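Local coordinates for protein inner kinetochore subunit cnp3 (Schizosaccharomyces pombe, PDB 6O2D) that helps build the inner kinetochore on centromeric DNA so that chromosomes attach to spindle microtubules, represented here by its dimeric cupin domain, at residues P42-Q47 with K55-F60; K97-V100 with T105-R108; F107-K110 with V114-V117; Y123-I128 with V133-T138. All coordinates share one frame; numbering follows the deposited sequence.

Contact 1: residues P42-Q47 with K55-F60; sequences PSVNLQ and KFASLF
Leu46, in the loop that leads into strand 55-62, lies across Lys55 to Ala57. Its CB is 3.8 Å from Lys55 CB. CG stands anti to the carbonyl carbon, beside the backbone N (chi1 -51°). At CG the branches part: CD1 stays near the aliphatic root of Lys55, 4.1 Å from that CB, whereas CD2 reaches the peptide between Phe56 and Ala57 and ends 3.8 Å from Ala57 CB. The Lys55 chain crosses Leu46 at about a right angle and carries its amine away to a salt bridge with Glu72. One residue on, the backbones pair reciprocally. Gln47 N donates to Phe56 O at 3.1 Å (157° at the hydrogen), and Phe56 N donates back to Gln47 O at 3.3 Å (149°). At the other end Val44 CG1 touches Ala57 CB at 3.9 Å and Leu59 CD2 at 4.0 Å. Leu59 and Phe60 both face Ala68 in a classic beta bulge, and these two side chains pack on Val114 and Ile116 of the second subunit. The loop thus meets strand 55-62 of the cupin domain by two chemistries: directional backbone bonds at one end, and aliphatic side-chain contacts, without a side-chain hydrogen bond, along the rest.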
loop_
_atom_site.group_PDB
_atom_site.type_symbol
_atom_site.label_atom_id
_atom_site.label_comp_id
_atom_site.label_asym_id
_atom_site.label_seq_id
_atom_site.Cartn_x
_atom_site.Cartn_y
_atom_site.Cartn_z
ATOM N N PRO B 42 -0.383 -12.947 9.377
ATOM C CA PRO B 42 -1.105 -14.017 10.088
ATOM C C PRO B 42 -0.980 -13.959 11.606
ATOM O O PRO B 42 -1.914 -14.374 12.303
ATOM C CB PRO B 42 -0.472 -15.295 9.521
ATOM C CG PRO B 42 0.024 -14.905 8.183
ATOM C CD PRO B 42 0.512 -13.500 8.343
ATOM N N SER B 43 0.119 -13.427 12.141
ATOM C CA SER B 43 0.350 -13.398 13.579
ATOM C C SER B 43 -0.040 -12.074 14.242
ATOM O O SER B 43 0.238 -11.891 15.435
ATOM C CB SER B 43 1.822 -13.706 13.878
ATOM O OG SER B 43 2.346 -14.689 12.997
ATOM N N VAL B 44 -0.696 -11.165 13.515
ATOM C CA VAL B 44 -1.110 -9.874 14.067
ATOM C C VAL B 44 -2.437 -10.021 14.803
ATOM O O VAL B 44 -3.381 -10.629 14.282
ATOM C CB VAL B 44 -1.223 -8.815 12.957
ATOM C CG1 VAL B 44 -1.825 -7.534 13.511
ATOM C CG2 VAL B 44 0.125 -8.544 12.320
ATOM N N ASN B 45 -2.503 -9.478 16.024
ATOM C CA ASN B 45 -3.756 -9.414 16.774
ATOM C C ASN B 45 -4.608 -8.236 16.317
ATOM O O ASN B 45 -4.105 -7.132 16.074
ATOM C CB ASN B 45 -3.492 -9.307 18.276
ATOM C CG ASN B 45 -2.616 -10.430 18.790
ATOM O OD1 ASN B 45 -1.392 -10.300 18.848
ATOM N ND2 ASN B 45 -3.237 -11.547 19.154
ATOM N N LEU B 46 -5.899 -8.498 16.173
ATOM C CA LEU B 46 -6.854 -7.555 15.620
ATOM C C LEU B 46 -7.892 -7.154 16.664
ATOM O O LEU B 46 -8.020 -7.797 17.710
ATOM C CB LEU B 46 -7.508 -8.185 14.392
ATOM C CG LEU B 46 -6.403 -8.715 13.464
ATOM C CD1 LEU B 46 -6.846 -10.008 12.696
ATOM C CD2 LEU B 46 -5.943 -7.598 12.476
ATOM N N GLN B 47 -8.618 -6.070 16.371
ATOM C CA GLN B 47 -9.627 -5.499 17.275
ATOM C C GLN B 47 -10.936 -5.339 16.511
ATOM O O GLN B 47 -10.922 -5.156 15.287
ATOM C CB GLN B 47 -9.169 -4.158 17.863
ATOM C CG GLN B 47 -7.769 -4.175 18.474
ATOM C CD GLN B 47 -7.770 -4.647 19.923
ATOM O OE1 GLN B 47 -8.598 -5.473 20.323
ATOM N NE2 GLN B 47 -6.847 -4.115 20.721
ATOM N N LYS B 55 -12.371 -6.930 11.346
ATOM C CA LYS B 55 -11.167 -6.891 12.154
ATOM C C LYS B 55 -10.211 -5.890 11.542
ATOM O O LYS B 55 -10.241 -5.638 10.339
ATOM C CB LYS B 55 -10.551 -8.313 12.185
ATOM C CG LYS B 55 -11.631 -9.507 12.461
ATOM C CD LYS B 55 -11.318 -10.433 13.548
ATOM C CE LYS B 55 -11.497 -11.744 12.796
ATOM N NZ LYS B 55 -10.806 -13.002 13.137
ATOM N N PHE B 56 -9.405 -5.278 12.387
ATOM C CA PHE B 56 -8.353 -4.502 11.786
ATOM C C PHE B 56 -7.285 -4.236 12.823
ATOM O O PHE B 56 -7.494 -4.353 14.039
ATOM C CB PHE B 56 -8.881 -3.220 11.127
ATOM C CG PHE B 56 -8.809 -2.019 11.979
ATOM C CD1 PHE B 56 -9.548 -1.959 13.135
ATOM C CD2 PHE B 56 -8.028 -0.929 11.610
ATOM C CE1 PHE B 56 -9.502 -0.866 13.928
ATOM C CE2 PHE B 56 -7.979 0.176 12.400
ATOM C CZ PHE B 56 -8.718 0.208 13.565
ATOM N N ALA B 57 -6.123 -3.892 12.294
ATOM C CA ALA B 57 -5.037 -3.350 13.078
ATOM C C ALA B 57 -4.247 -2.446 12.149
ATOM O O ALA B 57 -3.892 -2.848 11.037
ATOM C CB ALA B 57 -4.161 -4.464 13.661
ATOM N N SER B 58 -3.999 -1.228 12.601
ATOM C CA SER B 58 -3.109 -0.322 11.894
ATOM C C SER B 58 -1.673 -0.690 12.259
ATOM O O SER B 58 -1.324 -0.749 13.442
ATOM C CB SER B 58 -3.441 1.131 12.237
ATOM O OG SER B 58 -2.784 1.561 13.413
ATOM N N LEU B 59 -0.857 -0.975 11.247
ATOM C CA LEU B 59 0.503 -1.473 11.431
ATOM C C LEU B 59 1.564 -0.399 11.242
ATOM O O LEU B 59 2.445 -0.244 12.091
ATOM C CB LEU B 59 0.758 -2.621 10.455
ATOM C CG LEU B 59 -0.100 -3.846 10.744
ATOM C CD1 LEU B 59 0.051 -4.826 9.625
ATOM C CD2 LEU B 59 0.291 -4.487 12.075
ATOM N N PHE B 60 1.515 0.318 10.121
ATOM C CA PHE B 60 2.474 1.358 9.785
ATOM C C PHE B 60 1.738 2.684 9.749
ATOM O O PHE B 60 0.726 2.816 9.052
ATOM C CB PHE B 60 3.124 1.090 8.429
ATOM C CG PHE B 60 3.728 -0.274 8.303
ATOM C CD1 PHE B 60 4.733 -0.683 9.172
ATOM C CD2 PHE B 60 3.303 -1.143 7.310
ATOM C CE1 PHE B 60 5.303 -1.933 9.055
ATOM C CE2 PHE B 60 3.870 -2.401 7.187
ATOM C CZ PHE B 60 4.870 -2.798 8.066
#

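Contact 2: residues K97-V100 with T105-R108; sequences KIEV and TTFR
Val100 and Phe107 form the antiparallel hydrogen-bonded pair of the beta hairpin made by strands 98-102 and 105-109, at the margin of one cupin sheet. Val100 N donates to Phe107 O at 2.8 Å, almost straight (173° at the hydrogen), and Phe107 N returns a bond to Val100 O at 3.0 Å. On the sheet face shared by these two side chains, the valine CG1 lies over the phenylalanine ring in a CH-pi contact whose modelled closeness is doubtful; the other methyl, CG2, is 3.8 Å from Phe107 CZ. On the reverse face Glu99 and Arg108 make the neighbouring non-hydrogen-bonded pair, with CB of Glu99 and CB of Arg108 4.1 Å apart. Glu99 carries CG anti to the backbone N (chi1 -179°), which sends its chain obliquely over Thr106, CG lying 3.5 Å from Thr106 CG2. Further out, backbone bonds of Lys97 with Ile128 and of Glu99 with Lys126 tie strand 98-102 to its other neighbour in the sheet, strand 122-127, and the residue after it, while the Phe107 ring packs on Ile17 of the second subunit. Beside the paired amides, Thr106 CA is 3.4 Å from Val100 O in a CA-H...O contact, 144° at the hydrogen.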
loop_
_atom_site.group_PDB
_atom_site.type_symbol
_atom_site.label_atom_id
_atom_site.label_comp_id
_atom_site.label_asym_id
_atom_site.label_seq_id
_atom_site.Cartn_x
_atom_site.Cartn_y
_atom_site.Cartn_z
ATOM N N LYS B 97 -12.647 -14.781 -0.562
ATOM C CA LYS B 97 -13.433 -14.303 -1.691
ATOM C C LYS B 97 -14.298 -13.137 -1.239
ATOM O O LYS B 97 -14.990 -13.238 -0.219
ATOM C CB LYS B 97 -14.335 -15.415 -2.250
ATOM C CG LYS B 97 -13.830 -16.839 -2.006
ATOM C CD LYS B 97 -14.723 -17.881 -2.679
ATOM C CE LYS B 97 -14.704 -19.215 -1.943
ATOM N NZ LYS B 97 -15.702 -19.318 -0.848
ATOM N N ILE B 98 -14.272 -12.041 -2.005
ATOM C CA ILE B 98 -15.050 -10.846 -1.694
ATOM C C ILE B 98 -15.717 -10.341 -2.964
ATOM O O ILE B 98 -15.182 -10.492 -4.066
ATOM C CB ILE B 98 -14.215 -9.702 -1.085
ATOM C CG1 ILE B 98 -13.172 -9.195 -2.081
ATOM C CG2 ILE B 98 -13.567 -10.127 0.207
ATOM C CD1 ILE B 98 -12.362 -8.020 -1.555
ATOM N N GLU B 99 -16.873 -9.697 -2.788
ATOM C CA GLU B 99 -17.544 -8.924 -3.823
ATOM C C GLU B 99 -17.578 -7.478 -3.358
ATOM O O GLU B 99 -18.066 -7.180 -2.259
ATOM C CB GLU B 99 -18.956 -9.436 -4.078
ATOM C CG GLU B 99 -19.723 -8.690 -5.156
ATOM C CD GLU B 99 -21.147 -8.367 -4.730
ATOM O OE1 GLU B 99 -21.965 -7.983 -5.590
ATOM O OE2 GLU B 99 -21.453 -8.489 -3.529
ATOM N N VAL B 100 -17.052 -6.589 -4.187
ATOM C CA VAL B 100 -16.867 -5.202 -3.801
ATOM C C VAL B 100 -17.538 -4.269 -4.806
ATOM O O VAL B 100 -17.505 -4.513 -6.017
ATOM C CB VAL B 100 -15.365 -4.897 -3.614
ATOM C CG1 VAL B 100 -14.584 -5.454 -4.768
ATOM C CG2 VAL B 100 -15.132 -3.408 -3.472
ATOM N N THR B 105 -20.456 0.204 -9.491
ATOM C CA THR B 105 -19.878 -0.808 -10.368
ATOM C C THR B 105 -19.331 -1.907 -9.464
ATOM O O THR B 105 -18.541 -1.623 -8.559
ATOM C CB THR B 105 -18.769 -0.221 -11.248
ATOM O OG1 THR B 105 -19.327 0.674 -12.226
ATOM C CG2 THR B 105 -18.012 -1.329 -11.947
ATOM N N THR B 106 -19.769 -3.148 -9.688
ATOM C CA THR B 106 -19.477 -4.271 -8.799
ATOM C C THR B 106 -18.602 -5.330 -9.468
ATOM O O THR B 106 -18.739 -5.605 -10.667
ATOM C CB THR B 106 -20.791 -4.894 -8.313
ATOM O OG1 THR B 106 -21.578 -3.882 -7.673
ATOM C CG2 THR B 106 -20.533 -6.021 -7.344
ATOM N N PHE B 107 -17.678 -5.890 -8.682
ATOM C CA PHE B 107 -16.711 -6.879 -9.140
ATOM C C PHE B 107 -16.358 -7.817 -7.991
ATOM O O PHE B 107 -16.480 -7.453 -6.822
ATOM C CB PHE B 107 -15.426 -6.207 -9.663
ATOM C CG PHE B 107 -14.771 -5.237 -8.679
ATOM C CD1 PHE B 107 -15.429 -4.099 -8.235
ATOM C CD2 PHE B 107 -13.483 -5.466 -8.215
ATOM C CE1 PHE B 107 -14.811 -3.218 -7.325
ATOM C CE2 PHE B 107 -12.866 -4.577 -7.333
ATOM C CZ PHE B 107 -13.528 -3.460 -6.887
ATOM N N ARG B 108 -15.974 -9.043 -8.294
ATOM C CA ARG B 108 -15.407 -9.844 -7.222
ATOM C C ARG B 108 -13.990 -10.249 -7.601
ATOM O O ARG B 108 -13.531 -10.025 -8.731
ATOM C CB ARG B 108 -16.323 -11.002 -6.855
ATOM C CG ARG B 108 -17.139 -11.312 -8.063
ATOM C CD ARG B 108 -18.172 -12.496 -8.170
ATOM N NE ARG B 108 -17.663 -13.688 -8.869
ATOM C CZ ARG B 108 -18.411 -14.765 -9.254
ATOM N NH1 ARG B 108 -17.814 -15.784 -9.863
ATOM N NH2 ARG B 108 -19.786 -14.776 -9.297
#

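Contact 3: residues F107-K110 with V114-V117; sequences FRMK and VFIV
Phe107 and Phe115 meet as a T-shaped pair, the edge of the Phe107 ring turned toward the face of Phe115. The centroids are 5.4 Å apart and the planes stand at 80°, close to perpendicular. In the plane of the Phe107 ring, at its edge, lie Phe115 CG and the selenium of Met109, a selenomethionine; CE2 of Phe107 also comes within 3.7 Å of Phe115 CB. The Phe115 ring has a further aromatic neighbour, Phe91, whose plane is inclined to it by only about 20°. Phe115 CG stands between its own backbone N and carbonyl carbon (chi1 73°), which raises the ring off strand 114-117 toward the opposing strand. Met109, extended beyond CG, brings SE 4.2 Å from Phe115 CD1 in a Met-aromatic contact that is oblique, 5.4 Å from SE to the Phe115 centroid. The same SE lies 3.9 Å from Val114 O. No hydrogen bond joins the segments, and their strand axes come no nearer than 9.2 Å, as expected for the two facing sheets of a cupin barrel. An alanine in place of Phe115 is likely to open a gap between the sheets and deprive the Phe107 edge of its aromatic face. Val114 and Phe115 also pair through their backbone with an antiparallel strand of the second subunit, and Ile17 of that subunit packs on Met109. The chemistry is therefore divided by direction: apolar and aromatic contacts bridge the barrel interior, while the strand's backbone bonds serve both its own sheet, to strand 88-95, and the ladder with the second subunit.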
loop_
_atom_site.group_PDB
_atom_site.type_symbol
_atom_site.label_atom_id
_atom_site.label_comp_id
_atom_site.label_asym_id
_atom_site.label_seq_id
_atom_site.Cartn_x
_atom_site.Cartn_y
_atom_site.Cartn_z
ATOM N N PHE B 107 -17.678 -5.890 -8.682
ATOM C CA PHE B 107 -16.711 -6.879 -9.140
ATOM C C PHE B 107 -16.358 -7.817 -7.991
ATOM O O PHE B 107 -16.480 -7.453 -6.822
ATOM C CB PHE B 107 -15.426 -6.207 -9.663
ATOM C CG PHE B 107 -14.771 -5.237 -8.679
ATOM C CD1 PHE B 107 -15.429 -4.099 -8.235
ATOM C CD2 PHE B 107 -13.483 -5.466 -8.215
ATOM C CE1 PHE B 107 -14.811 -3.218 -7.325
ATOM C CE2 PHE B 107 -12.866 -4.577 -7.333
ATOM C CZ PHE B 107 -13.528 -3.460 -6.887
ATOM N N ARG B 108 -15.974 -9.043 -8.294
ATOM C CA ARG B 108 -15.407 -9.844 -7.222
ATOM C C ARG B 108 -13.990 -10.249 -7.601
ATOM O O ARG B 108 -13.531 -10.025 -8.731
ATOM C CB ARG B 108 -16.323 -11.002 -6.855
ATOM C CG ARG B 108 -17.139 -11.312 -8.063
ATOM C CD ARG B 108 -18.172 -12.496 -8.170
ATOM N NE ARG B 108 -17.663 -13.688 -8.869
ATOM C CZ ARG B 108 -18.411 -14.765 -9.254
ATOM N NH1 ARG B 108 -17.814 -15.784 -9.863
ATOM N NH2 ARG B 108 -19.786 -14.776 -9.297
HETATM N N MSE B 109 -13.296 -10.813 -6.622
HETATM C CA MSE B 109 -11.848 -10.806 -6.571
HETATM C C MSE B 109 -11.462 -11.787 -5.489
HETATM O O MSE B 109 -12.083 -11.806 -4.425
HETATM C CB MSE B 109 -11.308 -9.413 -6.231
HETATM C CG MSE B 109 -10.770 -8.623 -7.396
HETATM SE SE MSE B 109 -9.985 -6.937 -6.826
HETATM C CE MSE B 109 -9.610 -6.223 -8.598
ATOM N N LYS B 110 -10.474 -12.633 -5.754
ATOM C CA LYS B 110 -9.804 -13.364 -4.690
ATOM C C LYS B 110 -8.333 -12.971 -4.681
ATOM O O LYS B 110 -7.955 -11.871 -5.095
ATOM C CB LYS B 110 -9.919 -14.885 -4.790
ATOM C CG LYS B 110 -9.276 -15.533 -5.971
ATOM C CD LYS B 110 -10.165 -16.460 -6.781
ATOM C CE LYS B 110 -9.070 -17.108 -7.670
ATOM N NZ LYS B 110 -9.521 -18.433 -8.365
ATOM N N VAL B 114 -6.078 -6.517 -6.504
ATOM C CA VAL B 114 -5.993 -5.235 -5.817
ATOM C C VAL B 114 -6.983 -4.267 -6.450
ATOM O O VAL B 114 -7.218 -4.303 -7.662
ATOM C CB VAL B 114 -4.565 -4.647 -5.846
ATOM C CG1 VAL B 114 -3.612 -5.532 -5.064
ATOM C CG2 VAL B 114 -4.083 -4.471 -7.277
ATOM N N PHE B 115 -7.572 -3.410 -5.626
ATOM C CA PHE B 115 -8.411 -2.343 -6.133
ATOM C C PHE B 115 -8.170 -1.095 -5.298
ATOM O O PHE B 115 -7.693 -1.168 -4.163
ATOM C CB PHE B 115 -9.898 -2.739 -6.154
ATOM C CG PHE B 115 -10.544 -2.782 -4.802
ATOM C CD1 PHE B 115 -10.432 -3.903 -4.002
ATOM C CD2 PHE B 115 -11.292 -1.712 -4.342
ATOM C CE1 PHE B 115 -11.041 -3.949 -2.763
ATOM C CE2 PHE B 115 -11.903 -1.755 -3.105
ATOM C CZ PHE B 115 -11.781 -2.873 -2.318
ATOM N N ILE B 116 -8.465 0.059 -5.899
ATOM C CA ILE B 116 -8.321 1.350 -5.246
ATOM C C ILE B 116 -9.689 1.988 -5.128
ATOM O O ILE B 116 -10.561 1.802 -5.978
ATOM C CB ILE B 116 -7.382 2.307 -6.007
ATOM C CG1 ILE B 116 -7.829 2.426 -7.471
ATOM C CG2 ILE B 116 -5.947 1.861 -5.870
ATOM C CD1 ILE B 116 -7.274 3.635 -8.183
ATOM N N VAL B 117 -9.865 2.766 -4.071
ATOM C CA VAL B 117 -11.016 3.650 -3.977
ATOM C C VAL B 117 -10.467 5.067 -4.030
ATOM O O VAL B 117 -9.948 5.559 -3.018
ATOM C CB VAL B 117 -11.820 3.399 -2.693
ATOM C CG1 VAL B 117 -13.092 4.242 -2.685
ATOM C CG2 VAL B 117 -12.132 1.918 -2.540
#

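Contact 4: residues Y123-I128 with V133-T138; sequences YSIKNI and VRLYYT
Asn127 and Val133 run antiparallel, side chain beside side chain, and the Val133 methyl CG2 sits over one face of the Asn127 amide. There it is almost equally far from three atoms of the group: 3.4 Å from Asn127 ND2, 3.5 Å from Asn127 OD1 and 3.6 Å from Asn127 CG. Asn127 reaches it by holding CG anti to the backbone N (chi1 -164°). Although ND2 also lies 3.4 Å from Val133 N, both are donors and no bond joins them. The polar ends are served by backbone atoms of the following turn and of the end of strand 66-73 and the residue after it: OD1 accepts from Gly129 N, two residues on, as in an Asx turn, and ND2 makes weak hydrogen bonds to the carbonyls of Met73, Pro74 and Glu131. A leucine in place of Asn127 would probably leave Gly129 N without its acceptor and free the turn after the strand to shift. In the cupin fold, strands 122-127 and 133-140 belong to different sheets, and side chains bridge them without a backbone bond. Two residues back on the first strand and two on along the second, Ile125 and Leu135 point toward each other, their CD1 atoms 4.3 Å apart, and both also pack on Met73. That same Ile125 CD1 lies at the edge of the Tyr123 ring, in its plane.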
loop_
_atom_site.group_PDB
_atom_site.type_symbol
_atom_site.label_atom_id
_atom_site.label_comp_id
_atom_site.label_asym_id
_atom_site.label_seq_id
_atom_site.Cartn_x
_atom_site.Cartn_y
_atom_site.Cartn_z
ATOM N N TYR B 123 -17.457 3.007 -1.341
ATOM C CA TYR B 123 -17.078 1.609 -1.486
ATOM C C TYR B 123 -17.759 0.767 -0.418
ATOM O O TYR B 123 -18.098 1.258 0.661
ATOM C CB TYR B 123 -15.557 1.404 -1.414
ATOM C CG TYR B 123 -14.989 1.349 -0.012
ATOM C CD1 TYR B 123 -14.786 2.512 0.722
ATOM C CD2 TYR B 123 -14.638 0.137 0.572
ATOM C CE1 TYR B 123 -14.264 2.473 1.996
ATOM C CE2 TYR B 123 -14.107 0.085 1.850
ATOM C CZ TYR B 123 -13.923 1.257 2.556
ATOM O OH TYR B 123 -13.402 1.212 3.829
ATOM N N SER B 124 -17.964 -0.509 -0.747
ATOM C CA SER B 124 -18.466 -1.511 0.182
ATOM C C SER B 124 -17.825 -2.848 -0.169
ATOM O O SER B 124 -17.390 -3.061 -1.301
ATOM C CB SER B 124 -19.999 -1.607 0.127
ATOM O OG SER B 124 -20.420 -2.283 -1.047
ATOM N N ILE B 125 -17.730 -3.739 0.820
ATOM C CA ILE B 125 -17.122 -5.057 0.627
ATOM C C ILE B 125 -17.943 -6.104 1.368
ATOM O O ILE B 125 -18.379 -5.884 2.502
ATOM C CB ILE B 125 -15.654 -5.131 1.093
ATOM C CG1 ILE B 125 -14.923 -3.800 0.906
ATOM C CG2 ILE B 125 -14.927 -6.219 0.299
ATOM C CD1 ILE B 125 -13.519 -3.809 1.459
ATOM N N LYS B 126 -18.119 -7.262 0.741
ATOM C CA LYS B 126 -18.848 -8.382 1.330
ATOM C C LYS B 126 -18.048 -9.667 1.159
ATOM O O LYS B 126 -17.450 -9.891 0.104
ATOM C CB LYS B 126 -20.230 -8.540 0.678
ATOM C CG LYS B 126 -21.400 -8.304 1.610
ATOM C CD LYS B 126 -22.520 -7.587 0.887
ATOM C CE LYS B 126 -23.723 -7.366 1.790
ATOM N NZ LYS B 126 -24.668 -6.357 1.264
ATOM N N ASN B 127 -17.984 -10.480 2.213
ATOM C CA ASN B 127 -17.363 -11.799 2.122
ATOM C C ASN B 127 -18.347 -12.793 1.503
ATOM O O ASN B 127 -19.378 -13.117 2.108
ATOM C CB ASN B 127 -16.907 -12.268 3.504
ATOM C CG ASN B 127 -15.919 -13.430 3.439
ATOM O OD1 ASN B 127 -15.896 -14.190 2.466
ATOM N ND2 ASN B 127 -15.090 -13.561 4.470
ATOM N N ILE B 128 -18.003 -13.311 0.323
ATOM C CA ILE B 128 -18.853 -14.238 -0.414
ATOM C C ILE B 128 -18.297 -15.658 -0.357
ATOM O O ILE B 128 -18.758 -16.542 -1.079
ATOM C CB ILE B 128 -19.059 -13.783 -1.868
ATOM C CG1 ILE B 128 -17.739 -13.877 -2.641
ATOM C CG2 ILE B 128 -19.611 -12.366 -1.892
ATOM C CD1 ILE B 128 -17.856 -13.612 -4.121
ATOM N N VAL B 133 -11.683 -13.651 4.947
ATOM C CA VAL B 133 -10.892 -12.868 4.008
ATOM C C VAL B 133 -9.959 -12.002 4.830
ATOM O O VAL B 133 -10.334 -11.524 5.904
ATOM C CB VAL B 133 -11.778 -12.003 3.093
ATOM C CG1 VAL B 133 -10.913 -11.020 2.293
ATOM C CG2 VAL B 133 -12.621 -12.894 2.184
ATOM N N ARG B 134 -8.742 -11.810 4.337
ATOM C CA ARG B 134 -7.729 -11.058 5.050
ATOM C C ARG B 134 -7.187 -10.091 4.000
ATOM O O ARG B 134 -6.856 -10.510 2.876
ATOM C CB ARG B 134 -6.634 -11.984 5.616
ATOM C CG ARG B 134 -5.323 -11.277 5.946
ATOM C CD ARG B 134 -4.123 -12.208 6.243
ATOM N NE ARG B 134 -4.347 -13.380 7.106
ATOM C CZ ARG B 134 -4.655 -13.338 8.399
ATOM N NH1 ARG B 134 -4.864 -12.177 9.006
ATOM N NH2 ARG B 134 -4.817 -14.471 9.069
ATOM N N LEU B 135 -7.134 -8.789 4.335
ATOM C CA LEU B 135 -6.691 -7.775 3.381
ATOM C C LEU B 135 -5.570 -6.930 3.949
ATOM O O LEU B 135 -5.574 -6.587 5.131
ATOM C CB LEU B 135 -7.824 -6.837 2.970
ATOM C CG LEU B 135 -9.192 -7.351 2.558
ATOM C CD1 LEU B 135 -10.261 -6.291 2.870
ATOM C CD2 LEU B 135 -9.164 -7.711 1.088
ATOM N N TYR B 136 -4.662 -6.531 3.065
ATOM C CA TYR B 136 -3.678 -5.498 3.351
ATOM C C TYR B 136 -4.178 -4.172 2.787
ATOM O O TYR B 136 -4.403 -4.061 1.577
ATOM C CB TYR B 136 -2.326 -5.869 2.739
ATOM C CG TYR B 136 -1.307 -4.768 2.838
ATOM C CD1 TYR B 136 -0.807 -4.380 4.072
ATOM C CD2 TYR B 136 -0.850 -4.110 1.707
ATOM C CE1 TYR B 136 0.124 -3.381 4.180
ATOM C CE2 TYR B 136 0.089 -3.098 1.809
ATOM C CZ TYR B 136 0.567 -2.742 3.048
ATOM O OH TYR B 136 1.492 -1.736 3.171
ATOM N N TYR B 137 -4.357 -3.172 3.649
ATOM C CA TYR B 137 -4.880 -1.886 3.207
ATOM C C TYR B 137 -3.845 -0.783 3.383
ATOM O O TYR B 137 -2.997 -0.831 4.279
ATOM C CB TYR B 137 -6.172 -1.501 3.955
ATOM C CG TYR B 137 -5.985 -0.976 5.372
ATOM C CD1 TYR B 137 -5.691 0.365 5.617
ATOM C CD2 TYR B 137 -6.132 -1.819 6.468
ATOM C CE1 TYR B 137 -5.515 0.841 6.911
ATOM C CE2 TYR B 137 -5.973 -1.350 7.769
ATOM C CZ TYR B 137 -5.658 -0.023 7.984
ATOM O OH TYR B 137 -5.497 0.439 9.275
ATOM N N THR B 138 -3.929 0.214 2.508
ATOM C CA THR B 138 -3.208 1.465 2.665
ATOM C C THR B 138 -4.178 2.587 2.343
ATOM O O THR B 138 -5.008 2.451 1.439
ATOM C CB THR B 138 -1.968 1.544 1.751
ATOM O OG1 THR B 138 -2.377 1.747 0.398
ATOM C CG2 THR B 138 -1.147 0.249 1.819
#

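In the fold
The four contacts follow one another along the chain and none nests within another. Contact 1 comes first, closing the loop between strands 32-40 and 55-62. Contact 2 then closes a tight hairpin, and contact 3 begins on the strand where contact 2 ends, sharing Phe107 and Arg108, and closes the short connection by which the chain passes into the other sheet. Contact 4 closes the turn from strand 122-127 to strand 133-140. Contacts 2, 3 and 4 cluster, their centres 6 to 9 Å apart, and contacts 3 and 4 both span the two sheets. Contact 1 lies about 23 Å from contact 2, centre to centre, but Tyr137 joins contact 4 to it by packing on Phe56 and Ser58.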